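Local coordinates for protein cellobiose 2-epimerase (Ruminococcus albus, PDB 3VW5) that catalyses the reversible 2-epimerization of unmodified cellobiose to 4-O-beta-D-glucopyranosyl-D-mannose within an (alpha/alpha)6 barrel, at residues W55-A60 with D67-N72; V216-P219 with L224-F227; G242-A247 with L272-N277. The protein carries 2 engineered substitutions. All blocks are in the same frame, centred on the assembly; numbering follows the deposited sequence.

Contact 1 (W55-A60 with D67-N72)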
# COMPACT_ATOMS: atom_id res chain seq x y z
N TRP A 55 7.26 -4.36 6.25
CA TRP A 55 7.42 -4.59 4.83
C TRP A 55 8.60 -3.80 4.27
O TRP A 55 9.38 -4.29 3.46
CB TRP A 55 6.15 -4.28 4.02
CG TRP A 55 6.40 -4.53 2.56
CD1 TRP A 55 6.21 -5.70 1.88
CD2 TRP A 55 6.96 -3.60 1.61
NE1 TRP A 55 6.59 -5.55 0.57
CE2 TRP A 55 7.06 -4.28 0.37
CE3 TRP A 55 7.38 -2.27 1.68
CZ2 TRP A 55 7.58 -3.67 -0.77
CZ3 TRP A 55 7.89 -1.67 0.54
CH2 TRP A 55 7.98 -2.36 -0.66
N PHE A 56 8.71 -2.55 4.71
CA PHE A 56 9.68 -1.63 4.16
C PHE A 56 11.11 -2.03 4.47
O PHE A 56 11.97 -2.05 3.59
CB PHE A 56 9.44 -0.23 4.70
CG PHE A 56 10.58 0.70 4.46
CD1 PHE A 56 10.80 1.22 3.20
CD2 PHE A 56 11.43 1.05 5.49
CE1 PHE A 56 11.84 2.07 2.97
CE2 PHE A 56 12.47 1.93 5.27
CZ PHE A 56 12.68 2.44 4.01
N TYR A 57 11.38 -2.33 5.74
CA TYR A 57 12.73 -2.72 6.10
C TYR A 57 13.08 -4.04 5.48
O TYR A 57 14.18 -4.20 4.91
CB TYR A 57 12.93 -2.72 7.61
CG TYR A 57 13.23 -1.34 8.14
CD1 TYR A 57 14.34 -0.63 7.68
CD2 TYR A 57 12.41 -0.75 9.09
CE1 TYR A 57 14.63 0.63 8.17
CE2 TYR A 57 12.69 0.51 9.58
CZ TYR A 57 13.80 1.20 9.11
OH TYR A 57 14.08 2.46 9.60
N SER A 58 12.16 -5.00 5.57
CA SER A 58 12.42 -6.29 4.95
C SER A 58 12.83 -6.11 3.48
O SER A 58 13.79 -6.72 3.02
CB SER A 58 11.22 -7.25 5.11
OG SER A 58 10.80 -7.37 6.47
N ASN A 59 12.14 -5.24 2.75
CA ASN A 59 12.44 -5.06 1.33
C ASN A 59 13.65 -4.18 1.03
O ASN A 59 14.32 -4.35 0.00
CB ASN A 59 11.22 -4.54 0.57
CG ASN A 59 10.27 -5.65 0.21
OD1 ASN A 59 10.30 -6.16 -0.92
ND2 ASN A 59 9.44 -6.06 1.17
N ALA A 60 13.92 -3.24 1.93
CA ALA A 60 15.09 -2.38 1.80
C ALA A 60 16.33 -3.24 2.00
O ALA A 60 17.36 -3.08 1.33
CB ALA A 60 15.05 -1.26 2.82
N ASP A 67 22.96 -5.16 7.35
CA ASP A 67 22.40 -5.74 8.57
C ASP A 67 21.49 -4.80 9.34
O ASP A 67 20.50 -5.25 9.93
CB ASP A 67 23.53 -6.22 9.49
CG ASP A 67 24.20 -7.48 8.97
OD1 ASP A 67 23.69 -8.07 7.98
OD2 ASP A 67 25.22 -7.89 9.57
N GLU A 68 21.82 -3.52 9.36
CA GLU A 68 21.00 -2.55 10.07
C GLU A 68 19.55 -2.63 9.62
O GLU A 68 18.63 -2.61 10.44
CB GLU A 68 21.55 -1.13 9.86
CG GLU A 68 21.51 -0.25 11.11
CD GLU A 68 22.46 0.96 11.03
OE1 GLU A 68 21.97 2.13 10.97
OE2 GLU A 68 23.71 0.73 11.04
N LEU A 69 19.33 -2.74 8.31
CA LEU A 69 17.98 -2.78 7.78
C LEU A 69 17.20 -4.00 8.26
O LEU A 69 16.03 -3.89 8.66
CB LEU A 69 17.99 -2.70 6.26
CG LEU A 69 18.70 -1.46 5.71
CD1 LEU A 69 18.86 -1.53 4.20
CD2 LEU A 69 17.99 -0.16 6.15
N LEU A 70 17.86 -5.17 8.23
CA LEU A 70 17.23 -6.38 8.73
C LEU A 70 17.01 -6.35 10.23
O LEU A 70 16.05 -6.92 10.72
CB LEU A 70 18.03 -7.63 8.36
CG LEU A 70 17.30 -8.95 8.66
CD1 LEU A 70 16.10 -9.15 7.75
CD2 LEU A 70 18.24 -10.14 8.54
N ASP A 71 17.88 -5.67 10.97
CA ASP A 71 17.69 -5.55 12.41
C ASP A 71 16.43 -4.71 12.74
O ASP A 71 15.67 -5.04 13.65
CB ASP A 71 18.95 -4.99 13.09
CG ASP A 71 18.89 -5.09 14.62
OD1 ASP A 71 18.24 -6.03 15.14
OD2 ASP A 71 19.49 -4.24 15.31
N ASN A 72 16.23 -3.63 11.98
CA ASN A 72 15.03 -2.80 12.09
C ASN A 72 13.76 -3.54 11.67
O ASN A 72 12.73 -3.46 12.35
CB ASN A 72 15.19 -1.52 11.28
CG ASN A 72 16.06 -0.49 11.99
OD1 ASN A 72 16.19 -0.50 13.22
ND2 ASN A 72 16.65 0.40 11.21
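Y57 lays its ring against N72 where two consecutive helices of the (alpha/alpha)6 barrel, 47-64 and 67-84, pack as an antiparallel helical hairpin; the local axes come within 7.9 Å, at 155° between their directions. The contact is a CH-pi interaction: N72 CB sits over the middle of the ring of Y57, 3.5 Å from its centroid and almost on the normal. The opposite face is covered by F56 CD2, so the phenol lies between two side chains. The amide plane of N72 is turned 52° from the ring. Chi1 of Y57, -83°, swings CG beside the backbone N and puts the ring under N72 CB. The polar ends are held elsewhere: Y57 OH hydrogen-bonds N19 OD1 on helix 2-19, and N72 OD1 accepts from R22 NH1. With an alanine here instead of Y57, N72 CB and F56 CD2 would probably face a gap, and N19 OD1 would lose its phenol partner. L69 divides its methyls between two residues: CD2 meets the ring at Y57 CD1, 4.0 Å away, while L69 CD1 packs 4.1 Å from A60 CB.

Contact 2 (V216-P219 with L224-F227)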
# COMPACT_ATOMS: atom_id res chain seq x y z
N VAL A 216 -15.02 -4.77 -10.65
CA VAL A 216 -14.57 -3.44 -10.30
C VAL A 216 -14.14 -2.61 -11.51
O VAL A 216 -14.41 -1.41 -11.56
CB VAL A 216 -13.58 -3.44 -9.07
CG1 VAL A 216 -13.35 -4.84 -8.61
CG2 VAL A 216 -12.26 -2.71 -9.35
N TYR A 217 -13.51 -3.25 -12.49
CA TYR A 217 -13.12 -2.60 -13.73
C TYR A 217 -14.36 -2.15 -14.53
O TYR A 217 -15.32 -2.89 -14.67
CB TYR A 217 -12.24 -3.53 -14.56
CG TYR A 217 -11.87 -3.00 -15.93
CD1 TYR A 217 -11.13 -1.83 -16.07
CD2 TYR A 217 -12.27 -3.66 -17.09
CE1 TYR A 217 -10.80 -1.34 -17.33
CE2 TYR A 217 -11.95 -3.17 -18.34
CZ TYR A 217 -11.21 -2.01 -18.45
OH TYR A 217 -10.89 -1.51 -19.68
N THR A 218 -14.33 -0.92 -15.04
CA THR A 218 -15.42 -0.42 -15.86
C THR A 218 -14.92 -0.31 -17.30
O THR A 218 -14.19 0.62 -17.66
CB THR A 218 -15.90 0.94 -15.35
OG1 THR A 218 -16.06 0.87 -13.93
CG2 THR A 218 -17.22 1.31 -15.97
N PRO A 219 -15.29 -1.29 -18.14
CA PRO A 219 -14.72 -1.38 -19.49
C PRO A 219 -14.94 -0.17 -20.41
O PRO A 219 -14.02 0.15 -21.17
CB PRO A 219 -15.37 -2.65 -20.07
CG PRO A 219 -16.53 -2.93 -19.19
CD PRO A 219 -16.18 -2.42 -17.84
N LEU A 224 -11.71 2.11 -12.34
CA LEU A 224 -12.04 1.13 -11.31
C LEU A 224 -13.09 1.72 -10.41
O LEU A 224 -12.96 2.86 -9.96
CB LEU A 224 -10.81 0.81 -10.47
CG LEU A 224 -9.63 0.23 -11.22
CD1 LEU A 224 -8.48 -0.01 -10.27
CD2 LEU A 224 -10.05 -1.06 -11.91
N LYS A 225 -14.14 0.95 -10.12
CA LYS A 225 -15.11 1.39 -9.14
C LYS A 225 -14.47 1.30 -7.75
O LYS A 225 -13.54 0.52 -7.53
CB LYS A 225 -16.38 0.54 -9.22
CG LYS A 225 -17.11 0.65 -10.54
CD LYS A 225 -18.19 -0.42 -10.64
CE LYS A 225 -18.51 -0.77 -12.09
NZ LYS A 225 -17.42 -1.55 -12.76
N VAL A 226 -14.97 2.08 -6.79
CA VAL A 226 -14.31 2.18 -5.49
C VAL A 226 -15.10 1.55 -4.35
O VAL A 226 -14.56 0.76 -3.58
CB VAL A 226 -13.95 3.65 -5.14
CG1 VAL A 226 -13.27 3.73 -3.78
CG2 VAL A 226 -13.08 4.27 -6.23
N PHE A 227 -16.38 1.90 -4.23
CA PHE A 227 -17.23 1.47 -3.11
C PHE A 227 -18.46 0.67 -3.57
O PHE A 227 -19.08 0.98 -4.59
CB PHE A 227 -17.67 2.66 -2.26
CG PHE A 227 -16.54 3.41 -1.63
CD1 PHE A 227 -15.75 2.81 -0.65
CD2 PHE A 227 -16.26 4.72 -1.99
CE1 PHE A 227 -14.70 3.50 -0.05
CE2 PHE A 227 -15.21 5.42 -1.40
CZ PHE A 227 -14.43 4.80 -0.42
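A short beta hairpin, strands 217-218 and 223-228, starts directly from the end of helix 199-216, and V216 and K225 tie its open end. The backbone bond K225 N to V216 O measures 2.8 Å and is nearly straight, 174° at the hydrogen. Next to it, Y217 and L224 form an antiparallel non-hydrogen-bonded pair with their side chains on the same face. L224 CD2 approaches the Y217 ring at its edge and also packs 3.8 Å from V216 CG2. In the small antiparallel sheet, strand 223-228 is central, between 177-178 and 217-218, so L224 and K225 sit on the middle strand while Y217 and T218 sit at a margin. The K225 side chain runs out to the 216-219 segment: extended through chi3, it bends at its end (chi4 72°) and brings NZ to T218 OG1, 3.0 Å away, crossing that side chain at about a right angle. The same ammonium reaches V216 O only weakly, at 3.2 Å from NZ, and K225 NZ makes a further hydrogen bond to the carbonyl oxygen of I215.

Contact 3 (G242-A247 with L272-N277)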
# COMPACT_ATOMS: atom_id res chain seq x y z
N GLY A 242 -5.23 7.45 -7.84
CA GLY A 242 -4.12 6.80 -7.16
C GLY A 242 -4.26 5.29 -7.13
O GLY A 242 -3.35 4.56 -7.54
N HIS A 243 -5.40 4.81 -6.66
CA HIS A 243 -5.65 3.37 -6.66
C HIS A 243 -5.64 2.77 -8.06
O HIS A 243 -5.23 1.64 -8.25
CB HIS A 243 -6.94 3.03 -5.94
CG HIS A 243 -6.87 3.24 -4.47
ND1 HIS A 243 -7.47 4.32 -3.84
CD2 HIS A 243 -6.27 2.52 -3.49
CE1 HIS A 243 -7.25 4.24 -2.54
NE2 HIS A 243 -6.52 3.17 -2.30
N ASP A 244 -6.08 3.54 -9.05
CA ASP A 244 -6.11 3.03 -10.41
C ASP A 244 -4.72 2.70 -10.90
O ASP A 244 -4.45 1.57 -11.30
CB ASP A 244 -6.78 4.03 -11.34
CG ASP A 244 -8.28 3.83 -11.45
OD1 ASP A 244 -8.82 4.01 -12.56
OD2 ASP A 244 -8.91 3.47 -10.43
N ILE A 245 -3.84 3.69 -10.86
CA ILE A 245 -2.48 3.52 -11.34
C ILE A 245 -1.69 2.49 -10.50
O ILE A 245 -0.85 1.77 -11.01
CB ILE A 245 -1.72 4.89 -11.46
CG1 ILE A 245 -0.49 4.75 -12.36
CG2 ILE A 245 -1.36 5.42 -10.08
CD1 ILE A 245 -0.76 4.03 -13.67
N GLU A 246 -1.98 2.42 -9.21
CA GLU A 246 -1.38 1.42 -8.34
C GLU A 246 -1.83 0.00 -8.69
O GLU A 246 -1.03 -0.93 -8.80
CB GLU A 246 -1.73 1.71 -6.88
CG GLU A 246 -1.02 0.81 -5.89
CD GLU A 246 -1.54 1.00 -4.48
OE1 GLU A 246 -2.58 1.69 -4.31
OE2 GLU A 246 -0.91 0.47 -3.54
N ALA A 247 -3.14 -0.16 -8.88
CA ALA A 247 -3.70 -1.46 -9.23
C ALA A 247 -3.08 -2.01 -10.51
O ALA A 247 -2.86 -3.22 -10.61
CB ALA A 247 -5.21 -1.39 -9.34
N LEU A 272 -2.88 -1.73 -19.12
CA LEU A 272 -2.48 -0.69 -20.06
C LEU A 272 -3.63 0.27 -20.34
O LEU A 272 -3.44 1.49 -20.39
CB LEU A 272 -1.97 -1.31 -21.37
CG LEU A 272 -0.45 -1.51 -21.47
CD1 LEU A 272 -0.08 -2.18 -22.77
CD2 LEU A 272 0.29 -0.19 -21.34
N LYS A 273 -4.84 -0.26 -20.52
CA LYS A 273 -5.97 0.60 -20.84
C LYS A 273 -6.20 1.57 -19.70
O LYS A 273 -6.51 2.74 -19.93
CB LYS A 273 -7.23 -0.21 -21.12
CG LYS A 273 -7.33 -0.72 -22.54
CD LYS A 273 -8.55 -1.58 -22.71
CE LYS A 273 -8.37 -2.54 -23.88
NZ LYS A 273 -9.41 -3.61 -23.85
N ILE A 274 -6.07 1.07 -18.48
CA ILE A 274 -6.22 1.89 -17.29
C ILE A 274 -5.07 2.89 -17.21
O ILE A 274 -5.27 4.05 -16.90
CB ILE A 274 -6.28 1.02 -16.01
CG1 ILE A 274 -7.44 0.02 -16.12
CG2 ILE A 274 -6.37 1.89 -14.75
CD1 ILE A 274 -7.46 -1.02 -15.03
N SER A 275 -3.86 2.43 -17.51
CA SER A 275 -2.70 3.30 -17.56
C SER A 275 -2.88 4.46 -18.52
O SER A 275 -2.58 5.61 -18.18
CB SER A 275 -1.46 2.52 -17.96
OG SER A 275 -0.90 1.90 -16.83
N HIS A 276 -3.33 4.17 -19.74
CA HIS A 276 -3.47 5.24 -20.72
C HIS A 276 -4.50 6.22 -20.23
O HIS A 276 -4.30 7.43 -20.34
CB HIS A 276 -3.84 4.72 -22.12
CG HIS A 276 -2.65 4.25 -22.90
ND1 HIS A 276 -1.73 5.13 -23.45
CD2 HIS A 276 -2.22 3.00 -23.21
CE1 HIS A 276 -0.78 4.42 -24.07
NE2 HIS A 276 -1.06 3.13 -23.94
N ASN A 277 -5.60 5.70 -19.70
CA ASN A 277 -6.66 6.56 -19.18
C ASN A 277 -6.16 7.53 -18.11
O ASN A 277 -6.41 8.73 -18.21
CB ASN A 277 -7.82 5.75 -18.63
CG ASN A 277 -9.08 6.57 -18.52
OD1 ASN A 277 -9.49 7.22 -19.49
ND2 ASN A 277 -9.70 6.58 -17.34
O HOH W 1 -8.59 4.72 -15.40
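I274 CG2 stands to one side of the flat carboxylate of D244, 3.9 Å from D244 OD1. On the same side, but nearer the other oxygen, lies the side chain of L224. OD1 is the busy oxygen: it accepts from H239 NE2, takes a weak bond from L224 N, and receives a water, 2.9 Å from D244 OD1. That water in turn accepts from the amide of N277, with ND2 also 2.9 Å from the water oxygen, so a single water bridges D244 OD1 and N277 ND2 across the helix pair. The two histidine rings meet other rings beyond the contact: H243 approaches W304 with planes at about 55°, and H276 meets F325 at about 50°. Helices 241-258 and 261-281 run in opposing directions as another helical hairpin of the (alpha/alpha)6 barrel, the first lining the inside of the ring of helices and the second lying on its outside. The touching surface is small, 149 Å², and the nearest CA atoms are those of I245 and S275, 6.2 Å apart. I245 bridges this spacing with its long branch: CG1 is anti to the backbone N (chi1 -162°), and a further turn at chi2 brings CD1 to 3.8 Å from S275 OG. That hydroxyl bonds weakly to D271 O in its own helix.

Overall arrangement
Contacts 2 and 3 form one continuous patch, their centres 11 Å apart. L224 wedges between them, its CD1 3.7 Å from A247 CB, while Y217 CE1 rests 3.8 Å from I274 CG1; the hairpin thus packs against the neighbouring helix pair. Contact 1 lies on the opposite side of the chain's centre, about 35 Å from contact 2 and 29 Å from contact 3, centre to centre, and touches neither. Contacts 1 and 3 repeat the same inner-outer helix pairing at separate places around the barrel. Helix 373-385 lies between them: its R377 meets both W55 and E246, the latter in a salt bridge, near the central cavity that probably holds the sugar in this fold.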